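PDB 4R3U: 2-hydroxyisobutanoyl-CoA mutase large subunit from Aquincola tertiaricarbonis, which catalyses, together with its small cobalamin-binding partner subunit, the B12-dependent interconversion of 2-hydroxyisobutyryl-CoA and (S)-3-hydroxybutyryl-CoA. Local coordinates for residues S25-W30 / A63-D68; Q48-T51 / F55-Q58; L186-V191 / P541-L546; L193-K196 / D200-K203. All coordinates share one frame; numbering follows the deposited sequence.

Interaction 1: residues S25-W30 / A63-D68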
loop_
_atom_site.group_PDB
_atom_site.type_symbol
_atom_site.label_atom_id
_atom_site.label_comp_id
_atom_site.label_asym_id
_atom_site.label_seq_id
_atom_site.Cartn_x
_atom_site.Cartn_y
_atom_site.Cartn_z
ATOM N N SER A 25 -18.439 1.561 32.245
ATOM C CA SER A 25 -19.806 2.031 32.453
ATOM C C SER A 25 -20.260 2.807 31.213
ATOM O O SER A 25 -21.353 2.544 30.697
ATOM C CB SER A 25 -19.883 2.905 33.704
ATOM O OG SER A 25 -21.151 3.528 33.851
ATOM N N GLU A 26 -19.393 3.726 30.724
ATOM C CA GLU A 26 -19.628 4.559 29.546
ATOM C C GLU A 26 -19.834 3.738 28.281
ATOM O O GLU A 26 -20.673 4.119 27.462
ATOM C CB GLU A 26 -18.474 5.545 29.326
ATOM C CG GLU A 26 -18.574 6.818 30.153
ATOM C CD GLU A 26 -17.375 7.745 30.076
ATOM O OE1 GLU A 26 -16.579 7.640 29.112
ATOM O OE2 GLU A 26 -17.233 8.584 30.995
ATOM N N ARG A 27 -19.061 2.642 28.102
ATOM C CA ARG A 27 -19.175 1.789 26.915
ATOM C C ARG A 27 -20.501 1.040 26.903
ATOM O O ARG A 27 -21.159 1.001 25.851
ATOM C CB ARG A 27 -17.971 0.850 26.721
ATOM C CG ARG A 27 -18.274 -0.285 25.731
ATOM C CD ARG A 27 -17.079 -0.871 25.049
ATOM N NE ARG A 27 -16.191 -1.536 25.988
ATOM C CZ ARG A 27 -14.950 -1.884 25.695
ATOM N NH1 ARG A 27 -14.450 -1.637 24.488
ATOM N NH2 ARG A 27 -14.196 -2.491 26.603
ATOM N N LYS A 28 -20.906 0.481 28.072
ATOM C CA LYS A 28 -22.183 -0.232 28.238
ATOM C C LYS A 28 -23.346 0.673 27.884
ATOM O O LYS A 28 -24.302 0.211 27.263
ATOM C CB LYS A 28 -22.331 -0.826 29.652
ATOM C CG LYS A 28 -21.467 -2.072 29.909
ATOM C CD LYS A 28 -22.046 -3.373 29.298
ATOM C CE LYS A 28 -21.279 -4.624 29.661
ATOM N NZ LYS A 28 -21.820 -5.806 28.942
ATOM N N ASP A 29 -23.222 1.973 28.218
ATOM C CA ASP A 29 -24.183 3.045 27.922
ATOM C C ASP A 29 -24.248 3.271 26.395
ATOM O O ASP A 29 -25.321 3.200 25.801
ATOM C CB ASP A 29 -23.783 4.348 28.653
ATOM C CG ASP A 29 -24.303 4.516 30.088
ATOM O OD1 ASP A 29 -25.524 4.309 30.319
ATOM O OD2 ASP A 29 -23.488 4.847 30.975
ATOM N N TRP A 30 -23.086 3.494 25.768
ATOM C CA TRP A 30 -22.866 3.690 24.324
ATOM C C TRP A 30 -23.362 2.480 23.500
ATOM O O TRP A 30 -23.905 2.672 22.413
ATOM C CB TRP A 30 -21.362 3.957 24.100
ATOM C CG TRP A 30 -20.851 3.937 22.687
ATOM C CD1 TRP A 30 -20.890 4.964 21.787
ATOM C CD2 TRP A 30 -20.074 2.898 22.075
ATOM N NE1 TRP A 30 -20.227 4.608 20.633
ATOM C CE2 TRP A 30 -19.713 3.348 20.783
ATOM C CE3 TRP A 30 -19.637 1.630 22.499
ATOM C CZ2 TRP A 30 -18.957 2.568 19.900
ATOM C CZ3 TRP A 30 -18.885 0.858 21.624
ATOM C CH2 TRP A 30 -18.553 1.327 20.340
ATOM N N ALA A 63 -8.959 1.877 26.869
ATOM C CA ALA A 63 -7.850 1.639 27.799
ATOM C C ALA A 63 -8.175 0.528 28.790
ATOM O O ALA A 63 -7.251 -0.133 29.271
ATOM C CB ALA A 63 -7.510 2.913 28.541
ATOM N N ALA A 64 -9.494 0.306 29.062
ATOM C CA ALA A 64 -9.998 -0.718 29.975
ATOM C C ALA A 64 -9.597 -2.132 29.519
ATOM O O ALA A 64 -9.240 -2.984 30.348
ATOM C CB ALA A 64 -11.511 -0.599 30.120
ATOM N N ASP A 65 -9.619 -2.353 28.198
ATOM C CA ASP A 65 -9.286 -3.628 27.544
ATOM C C ASP A 65 -7.836 -4.039 27.734
ATOM O O ASP A 65 -7.538 -5.219 27.619
ATOM C CB ASP A 65 -9.624 -3.570 26.041
ATOM C CG ASP A 65 -11.077 -3.281 25.748
ATOM O OD1 ASP A 65 -11.948 -4.040 26.235
ATOM O OD2 ASP A 65 -11.350 -2.292 25.048
ATOM N N ILE A 66 -6.940 -3.076 28.000
ATOM C CA ILE A 66 -5.508 -3.341 28.171
ATOM C C ILE A 66 -4.978 -3.120 29.593
ATOM O O ILE A 66 -3.785 -3.308 29.831
ATOM C CB ILE A 66 -4.640 -2.677 27.056
ATOM C CG1 ILE A 66 -4.770 -1.135 27.027
ATOM C CG2 ILE A 66 -4.940 -3.303 25.700
ATOM C CD1 ILE A 66 -3.521 -0.433 26.512
ATOM N N ALA A 67 -5.864 -2.739 30.527
ATOM C CA ALA A 67 -5.564 -2.466 31.940
ATOM C C ALA A 67 -4.888 -3.645 32.649
ATOM O O ALA A 67 -4.075 -3.421 33.545
ATOM C CB ALA A 67 -6.837 -2.073 32.681
ATOM N N ASP A 68 -5.196 -4.889 32.232
ATOM C CA ASP A 68 -4.611 -6.084 32.821
ATOM C C ASP A 68 -3.208 -6.408 32.295
ATOM O O ASP A 68 -2.513 -7.212 32.905
ATOM C CB ASP A 68 -5.593 -7.273 32.791
ATOM C CG ASP A 68 -6.908 -7.028 33.557
ATOM O OD1 ASP A 68 -6.905 -6.224 34.533
ATOM O OD2 ASP A 68 -7.930 -7.655 33.199
#
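OD2 of D65 is held by more than one donor: R27 reaches it across the contact with NH1, 3.2 Å from D65 OD2, while the backbone N of T62 binds it from within D65's own part of the chain. R27 NH2 adds a weak bond to the same D65 OD2. The shorter leg of the salt bridge joins R27 NH2 to D65 OD1, at 2.8 Å. R27 thus meets the carboxylate with two nitrogens each serving a different oxygen, the bidentate, end-on arginine–aspartate salt bridge. The fit is not flat. Guanidinium and carboxylate planes are turned 41° against each other; OD2 receives NH1 on its syn lone pair, whereas NH2 approaches OD1 on the syn side but 27° out of the carboxylate plane. Together with the bond from T62, this grip restricts rotation of the carboxylate about its CB–CG bond.

The two partners come from the N-terminal region. R27 sits on helix 17-32, and D65 in the long loop that leads from strand 56-57 to strand 97-102, the first strand of the TIM barrel. The arginine leaves its helix with CG turned opposite the backbone N (chi1 164°), and a bend further out, at chi3, directs NH1 and NH2 to the acid. Q58 packs beside both charged groups. Nearby, A63 and A64 rest on L23 of the same helix, and I66 turns to helix 420-442. On the arginine's side, W30 NE1 is hydrogen-bonded to P77 O of the second large subunit, whose R79 also packs on W30.

Interaction 2: residues Q48-T51 / F55-Q58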
loop_
_atom_site.group_PDB
_atom_site.type_symbol
_atom_site.label_atom_id
_atom_site.label_comp_id
_atom_site.label_asym_id
_atom_site.label_seq_id
_atom_site.Cartn_x
_atom_site.Cartn_y
_atom_site.Cartn_z
ATOM N N GLN A 48 -20.433 -11.337 14.871
ATOM C CA GLN A 48 -19.117 -11.366 15.501
ATOM C C GLN A 48 -18.069 -11.331 14.385
ATOM O O GLN A 48 -18.078 -12.190 13.501
ATOM C CB GLN A 48 -18.939 -12.637 16.394
ATOM C CG GLN A 48 -17.551 -12.783 17.070
ATOM C CD GLN A 48 -17.230 -11.653 18.053
ATOM O OE1 GLN A 48 -17.960 -11.418 19.034
ATOM N NE2 GLN A 48 -16.127 -10.923 17.822
ATOM N N PHE A 49 -17.184 -10.336 14.415
ATOM C CA PHE A 49 -16.115 -10.229 13.438
ATOM C C PHE A 49 -14.869 -10.914 14.011
ATOM O O PHE A 49 -14.733 -11.050 15.233
ATOM C CB PHE A 49 -15.831 -8.763 13.077
ATOM C CG PHE A 49 -16.904 -8.058 12.264
ATOM C CD1 PHE A 49 -18.009 -7.489 12.882
ATOM C CD2 PHE A 49 -16.762 -7.892 10.897
ATOM C CE1 PHE A 49 -18.950 -6.774 12.148
ATOM C CE2 PHE A 49 -17.723 -7.204 10.160
ATOM C CZ PHE A 49 -18.790 -6.617 10.793
ATOM N N HIS A 50 -14.001 -11.404 13.133
ATOM C CA HIS A 50 -12.790 -12.116 13.542
ATOM C C HIS A 50 -11.663 -11.672 12.660
ATOM O O HIS A 50 -11.919 -11.235 11.542
ATOM C CB HIS A 50 -12.947 -13.640 13.326
ATOM C CG HIS A 50 -14.054 -14.271 14.093
ATOM N ND1 HIS A 50 -13.813 -14.969 15.257
ATOM C CD2 HIS A 50 -15.375 -14.310 13.821
ATOM C CE1 HIS A 50 -14.996 -15.390 15.669
ATOM N NE2 HIS A 50 -15.964 -15.012 14.839
ATOM N N THR A 51 -10.425 -11.871 13.102
ATOM C CA THR A 51 -9.266 -11.619 12.268
ATOM C C THR A 51 -9.207 -12.822 11.230
ATOM O O THR A 51 -10.030 -13.755 11.319
ATOM C CB THR A 51 -8.002 -11.577 13.148
ATOM O OG1 THR A 51 -7.926 -12.755 13.949
ATOM C CG2 THR A 51 -7.927 -10.378 14.029
ATOM N N PHE A 55 -9.196 -14.922 15.419
ATOM C CA PHE A 55 -9.282 -14.333 16.750
ATOM C C PHE A 55 -10.476 -13.398 16.729
ATOM O O PHE A 55 -10.567 -12.574 15.814
ATOM C CB PHE A 55 -8.009 -13.536 17.075
ATOM C CG PHE A 55 -6.899 -14.315 17.722
ATOM C CD1 PHE A 55 -6.394 -15.458 17.126
ATOM C CD2 PHE A 55 -6.318 -13.871 18.908
ATOM C CE1 PHE A 55 -5.361 -16.176 17.722
ATOM C CE2 PHE A 55 -5.262 -14.574 19.495
ATOM C CZ PHE A 55 -4.789 -15.722 18.895
ATOM N N PRO A 56 -11.433 -13.532 17.672
ATOM C CA PRO A 56 -12.581 -12.605 17.671
ATOM C C PRO A 56 -12.149 -11.177 18.036
ATOM O O PRO A 56 -11.312 -10.969 18.932
ATOM C CB PRO A 56 -13.539 -13.210 18.700
ATOM C CG PRO A 56 -12.692 -14.029 19.600
ATOM C CD PRO A 56 -11.494 -14.482 18.808
ATOM N N VAL A 57 -12.710 -10.191 17.308
ATOM C CA VAL A 57 -12.419 -8.776 17.524
ATOM C C VAL A 57 -13.622 -7.988 18.038
ATOM O O VAL A 57 -14.767 -8.289 17.670
ATOM C CB VAL A 57 -11.721 -8.087 16.329
ATOM C CG1 VAL A 57 -10.386 -8.740 16.037
ATOM C CG2 VAL A 57 -12.605 -8.064 15.080
ATOM N N GLN A 58 -13.359 -7.004 18.927
ATOM C CA GLN A 58 -14.405 -6.123 19.457
ATOM C C GLN A 58 -14.664 -4.973 18.438
ATOM O O GLN A 58 -13.795 -4.686 17.608
ATOM C CB GLN A 58 -13.983 -5.513 20.811
ATOM C CG GLN A 58 -13.738 -6.544 21.947
ATOM C CD GLN A 58 -13.051 -5.952 23.166
ATOM O OE1 GLN A 58 -12.967 -4.740 23.351
ATOM N NE2 GLN A 58 -12.527 -6.786 24.024
HETATM O O HOH W 1 -17.076 -8.294 16.742
#
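V57 overlaps T51 with one branch and F49 with the other: its CG1 lies 3.6 Å from T51 CG2, and its CG2 is 3.9 Å from F49 CB. T51 N donates to F55 O at 2.8 Å, and T51 OG1 accepts in return from F55 N at 2.9 Å. A chi1 of 53° brings that hydroxyl between T51's own backbone N and carbonyl carbon; the same oxygen is hydrogen-bonded to E308.

The strands 49-50 and 56-57 form a small beta hairpin, with H50 and P56 an antiparallel non-hydrogen-bonded pair whose side chains lie on the face away from F49 and V57. The imidazole crosses the proline at a slant, H50 ND1 being 3.9 Å from P56 CB. F49 O takes two donors. V57 N reaches it at 3.0 Å from above the carbonyl plane, while Q48 NE2, 2.9 Å from F49 O, arrives in that plane on a lone pair. Q48 can fold back in this way because its chain bends at chi2 (63°). Beyond the hairpin, the F55 ring stacks with Y429 of helix 420-442, and V57 packs on V412 of the second large subunit.

Interaction 3: residues L186-V191 / P541-L546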
loop_
_atom_site.group_PDB
_atom_site.type_symbol
_atom_site.label_atom_id
_atom_site.label_comp_id
_atom_site.label_asym_id
_atom_site.label_seq_id
_atom_site.Cartn_x
_atom_site.Cartn_y
_atom_site.Cartn_z
ATOM N N LEU A 186 26.593 -25.935 2.166
ATOM C CA LEU A 186 26.656 -24.561 1.666
ATOM C C LEU A 186 27.376 -23.607 2.599
ATOM O O LEU A 186 28.114 -22.750 2.118
ATOM C CB LEU A 186 25.287 -24.053 1.223
ATOM C CG LEU A 186 25.079 -24.219 -0.257
ATOM C CD1 LEU A 186 24.785 -25.636 -0.620
ATOM C CD2 LEU A 186 23.991 -23.389 -0.715
ATOM N N LEU A 187 27.238 -23.817 3.929
ATOM C CA LEU A 187 27.973 -23.046 4.924
ATOM C C LEU A 187 29.489 -23.373 4.846
ATOM O O LEU A 187 30.322 -22.468 4.966
ATOM C CB LEU A 187 27.421 -23.284 6.347
ATOM C CG LEU A 187 28.123 -22.526 7.495
ATOM C CD1 LEU A 187 28.148 -20.986 7.277
ATOM C CD2 LEU A 187 27.552 -22.914 8.833
ATOM N N ALA A 188 29.835 -24.653 4.624
ATOM C CA ALA A 188 31.220 -25.093 4.464
ATOM C C ALA A 188 31.829 -24.425 3.228
ATOM O O ALA A 188 32.974 -23.980 3.288
ATOM C CB ALA A 188 31.280 -26.601 4.322
ATOM N N MET A 189 31.046 -24.316 2.134
ATOM C CA MET A 189 31.453 -23.683 0.875
ATOM C C MET A 189 31.659 -22.203 1.049
ATOM O O MET A 189 32.618 -21.654 0.480
ATOM C CB MET A 189 30.429 -23.926 -0.234
ATOM C CG MET A 189 30.505 -25.294 -0.849
ATOM S SD MET A 189 29.212 -25.536 -2.084
ATOM C CE MET A 189 29.427 -27.282 -2.431
ATOM N N TYR A 190 30.768 -21.553 1.840
ATOM C CA TYR A 190 30.857 -20.132 2.119
ATOM C C TYR A 190 32.145 -19.810 2.878
ATOM O O TYR A 190 32.864 -18.870 2.503
ATOM C CB TYR A 190 29.612 -19.641 2.877
ATOM C CG TYR A 190 29.424 -18.137 2.833
ATOM C CD1 TYR A 190 28.956 -17.501 1.679
ATOM C CD2 TYR A 190 29.668 -17.353 3.955
ATOM C CE1 TYR A 190 28.747 -16.116 1.646
ATOM C CE2 TYR A 190 29.472 -15.966 3.932
ATOM C CZ TYR A 190 29.011 -15.351 2.777
ATOM O OH TYR A 190 28.807 -13.986 2.769
ATOM N N VAL A 191 32.448 -20.631 3.924
ATOM C CA VAL A 191 33.640 -20.505 4.760
ATOM C C VAL A 191 34.890 -20.712 3.910
ATOM O O VAL A 191 35.788 -19.869 3.946
ATOM C CB VAL A 191 33.579 -21.407 6.030
ATOM C CG1 VAL A 191 34.927 -21.458 6.766
ATOM C CG2 VAL A 191 32.479 -20.933 6.968
ATOM N N PRO A 541 34.136 -28.751 10.394
ATOM C CA PRO A 541 35.541 -28.686 9.934
ATOM C C PRO A 541 35.910 -29.556 8.735
ATOM O O PRO A 541 36.571 -29.070 7.815
ATOM C CB PRO A 541 36.339 -29.067 11.180
ATOM C CG PRO A 541 35.471 -28.720 12.298
ATOM C CD PRO A 541 34.077 -28.975 11.857
ATOM N N LEU A 542 35.481 -30.830 8.744
ATOM C CA LEU A 542 35.778 -31.778 7.673
ATOM C C LEU A 542 35.009 -31.520 6.394
ATOM O O LEU A 542 35.555 -31.794 5.330
ATOM C CB LEU A 542 35.635 -33.233 8.156
ATOM C CG LEU A 542 36.280 -34.336 7.336
ATOM C CD1 LEU A 542 37.713 -34.015 6.983
ATOM C CD2 LEU A 542 36.230 -35.600 8.091
ATOM N N THR A 543 33.753 -31.010 6.488
ATOM C CA THR A 543 32.937 -30.651 5.322
ATOM C C THR A 543 33.618 -29.445 4.613
ATOM O O THR A 543 33.612 -29.395 3.377
ATOM C CB THR A 543 31.474 -30.367 5.696
ATOM O OG1 THR A 543 30.977 -31.382 6.559
ATOM C CG2 THR A 543 30.564 -30.271 4.474
ATOM N N ILE A 544 34.240 -28.511 5.392
ATOM C CA ILE A 544 35.013 -27.378 4.848
ATOM C C ILE A 544 36.211 -27.932 4.030
ATOM O O ILE A 544 36.414 -27.499 2.893
ATOM C CB ILE A 544 35.426 -26.293 5.911
ATOM C CG1 ILE A 544 34.193 -25.681 6.615
ATOM C CG2 ILE A 544 36.252 -25.162 5.269
ATOM C CD1 ILE A 544 34.478 -25.051 7.986
ATOM N N GLU A 545 36.937 -28.939 4.564
ATOM C CA GLU A 545 38.060 -29.557 3.851
ATOM C C GLU A 545 37.626 -30.305 2.590
ATOM O O GLU A 545 38.275 -30.202 1.542
ATOM C CB GLU A 545 38.888 -30.443 4.779
ATOM C CG GLU A 545 39.800 -29.652 5.710
ATOM C CD GLU A 545 40.658 -28.593 5.037
ATOM O OE1 GLU A 545 41.451 -28.963 4.141
ATOM O OE2 GLU A 545 40.486 -27.390 5.353
ATOM N N LEU A 546 36.479 -30.978 2.676
ATOM C CA LEU A 546 35.885 -31.724 1.576
ATOM C C LEU A 546 35.537 -30.846 0.372
ATOM O O LEU A 546 36.036 -31.107 -0.726
ATOM C CB LEU A 546 34.647 -32.495 2.056
ATOM C CG LEU A 546 34.907 -33.877 2.670
ATOM C CD1 LEU A 546 33.719 -34.320 3.507
ATOM C CD2 LEU A 546 35.245 -34.909 1.589
#
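I544 holds CG1 beside its own backbone N (chi1 -59°), while V191 swings CG1 to the side opposite its backbone N (chi1 170°); the two side chains meet with V191 CG1 3.8 Å from I544 CD1. One turn earlier, A188 lets the helices come close. Its CB presses on the backbone where T543 joins I544, 3.7 Å from I544 N, and is flanked by T543 CG2, also 3.7 Å away, and by I544 CG1 at 3.8 Å. With so small a side chain at the crossing, the CA atoms of A188 and I544 stand 4.4 Å apart.

Segments 186-191 and 541-546 cross at -66°, their axes 8.3 Å apart at closest approach. Helix 183-196 follows strand 175-178 of the barrel; helix 540-549, near the C-terminus, packs on it. Y239 of helix 226-243 touches both V191 and I544, so a third helix borders the seam.

T543 offers its methyl to A188, while its OG1 bonds L539 O one turn back and has a weak hydrogen bond with W184 NE1 of helix 183-196. Among the four touching residues, all buried, the contact is van der Waals, between aliphatic carbons and backbone: their cohesion rests on close fit and exclusion of water.

Interaction 4: residues L193-K196 / D200-K203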
loop_
_atom_site.group_PDB
_atom_site.type_symbol
_atom_site.label_atom_id
_atom_site.label_comp_id
_atom_site.label_asym_id
_atom_site.label_seq_id
_atom_site.Cartn_x
_atom_site.Cartn_y
_atom_site.Cartn_z
ATOM N N LEU A 193 35.158 -20.328 0.672
ATOM C CA LEU A 193 35.229 -19.175 -0.243
ATOM C C LEU A 193 35.851 -17.932 0.447
ATOM O O LEU A 193 36.724 -17.290 -0.131
ATOM C CB LEU A 193 33.836 -18.847 -0.844
ATOM C CG LEU A 193 33.743 -17.637 -1.803
ATOM C CD1 LEU A 193 34.548 -17.843 -3.075
ATOM C CD2 LEU A 193 32.325 -17.354 -2.180
ATOM N N GLY A 194 35.396 -17.642 1.665
ATOM C CA GLY A 194 35.872 -16.538 2.489
ATOM C C GLY A 194 37.344 -16.648 2.783
ATOM O O GLY A 194 38.061 -15.650 2.691
ATOM N N GLU A 195 37.814 -17.882 3.073
ATOM C CA GLU A 195 39.222 -18.186 3.325
ATOM C C GLU A 195 40.053 -17.961 2.056
ATOM O O GLU A 195 41.069 -17.256 2.105
ATOM C CB GLU A 195 39.393 -19.618 3.870
ATOM C CG GLU A 195 39.031 -19.744 5.346
ATOM C CD GLU A 195 38.986 -21.137 5.956
ATOM O OE1 GLU A 195 39.261 -21.256 7.173
ATOM O OE2 GLU A 195 38.621 -22.099 5.243
ATOM N N LYS A 196 39.588 -18.526 0.911
ATOM C CA LYS A 196 40.206 -18.413 -0.414
ATOM C C LYS A 196 40.390 -16.937 -0.801
ATOM O O LYS A 196 41.402 -16.563 -1.382
ATOM C CB LYS A 196 39.336 -19.140 -1.457
ATOM C CG LYS A 196 40.049 -19.395 -2.772
ATOM C CD LYS A 196 39.437 -20.529 -3.567
ATOM C CE LYS A 196 40.138 -20.695 -4.896
ATOM N NZ LYS A 196 39.595 -21.835 -5.672
ATOM N N ASP A 200 38.365 -12.042 6.672
ATOM C CA ASP A 200 38.300 -12.377 8.091
ATOM C C ASP A 200 36.904 -13.029 8.254
ATOM O O ASP A 200 35.875 -12.432 7.861
ATOM C CB ASP A 200 38.446 -11.097 8.948
ATOM C CG ASP A 200 38.375 -11.259 10.464
ATOM O OD1 ASP A 200 38.103 -12.385 10.936
ATOM O OD2 ASP A 200 38.531 -10.242 11.177
ATOM N N LEU A 201 36.879 -14.278 8.758
ATOM C CA LEU A 201 35.636 -15.041 8.911
ATOM C C LEU A 201 34.664 -14.373 9.859
ATOM O O LEU A 201 33.463 -14.369 9.596
ATOM C CB LEU A 201 35.899 -16.494 9.341
ATOM C CG LEU A 201 36.723 -17.386 8.413
ATOM C CD1 LEU A 201 36.802 -18.758 8.971
ATOM C CD2 LEU A 201 36.125 -17.477 7.002
ATOM N N ASN A 202 35.199 -13.756 10.937
ATOM C CA ASN A 202 34.428 -13.041 11.952
ATOM C C ASN A 202 33.790 -11.741 11.440
ATOM O O ASN A 202 33.001 -11.127 12.162
ATOM C CB ASN A 202 35.259 -12.852 13.227
ATOM C CG ASN A 202 35.608 -14.171 13.874
ATOM O OD1 ASN A 202 34.746 -15.016 14.164
ATOM N ND2 ASN A 202 36.897 -14.394 14.073
ATOM N N LYS A 203 34.096 -11.352 10.182
ATOM C CA LYS A 203 33.544 -10.165 9.507
ATOM C C LYS A 203 32.461 -10.568 8.482
ATOM O O LYS A 203 31.828 -9.695 7.887
ATOM C CB LYS A 203 34.657 -9.387 8.777
ATOM C CG LYS A 203 35.607 -8.586 9.654
ATOM C CD LYS A 203 36.534 -7.753 8.769
ATOM C CE LYS A 203 37.894 -7.451 9.370
ATOM N NZ LYS A 203 38.925 -7.318 8.298
#
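The return from helix 183-196 to strand 206-208 is a helix-to-strand connection of the TIM barrel, in which L201 lies against the helix's last turn. Its two methyl branches divide the work. CD2 packs on the stem of E195, 4.0 Å from E195 CG, whereas CD1 lies beside the carboxylate, 3.9 Å from E195 OE1. G194 has no side chain to intervene, and L201 CD2 faces its backbone at a loose 4.5 Å from G194 C. E195 keeps CG beside its own backbone N (chi1 -77°) and extends from there, which carries its stem obliquely past the leucine; its other oxygen, OE2, forms a salt bridge with K548.

The loop is shaped locally by D200. D200 OD1 accepts from N202 N at 3.2 Å, an Asx turn in which the donor comes from above the carboxylate plane. K203 N binds D200 O at 3.1 Å as the short 3-10 segment 201-203 forms.

Around the contact, L193 packs on helix 158-164. L201 also touches L244, and N202 OD1 accepts from K245 N, tying this loop to the one between helix 226-243 and strand 247-248.

The four contacts form two clusters on opposite sides of the chain's centre, interactions 1 and 3 having centres 59 Å apart. Interactions 1 and 2, with centres 17 Å apart, lie in the N-terminal region and touch the second large subunit; Q58, at the hairpin's end, packs against R27 and D65. Interactions 3 and 4 share helix 183-196 and have centres 12 Å apart: L201 CD2 lies 3.9 Å from V191 O, and I544 CG2 is 3.9 Å from E195 OE2. The established substrate-binding residues lie outside all four. Side chains of V191 and L201 come within about 9 Å of V208 and R246, respectively, among them; those of F49 and L201 are about 10 and 13 Å from bound acyl-CoA.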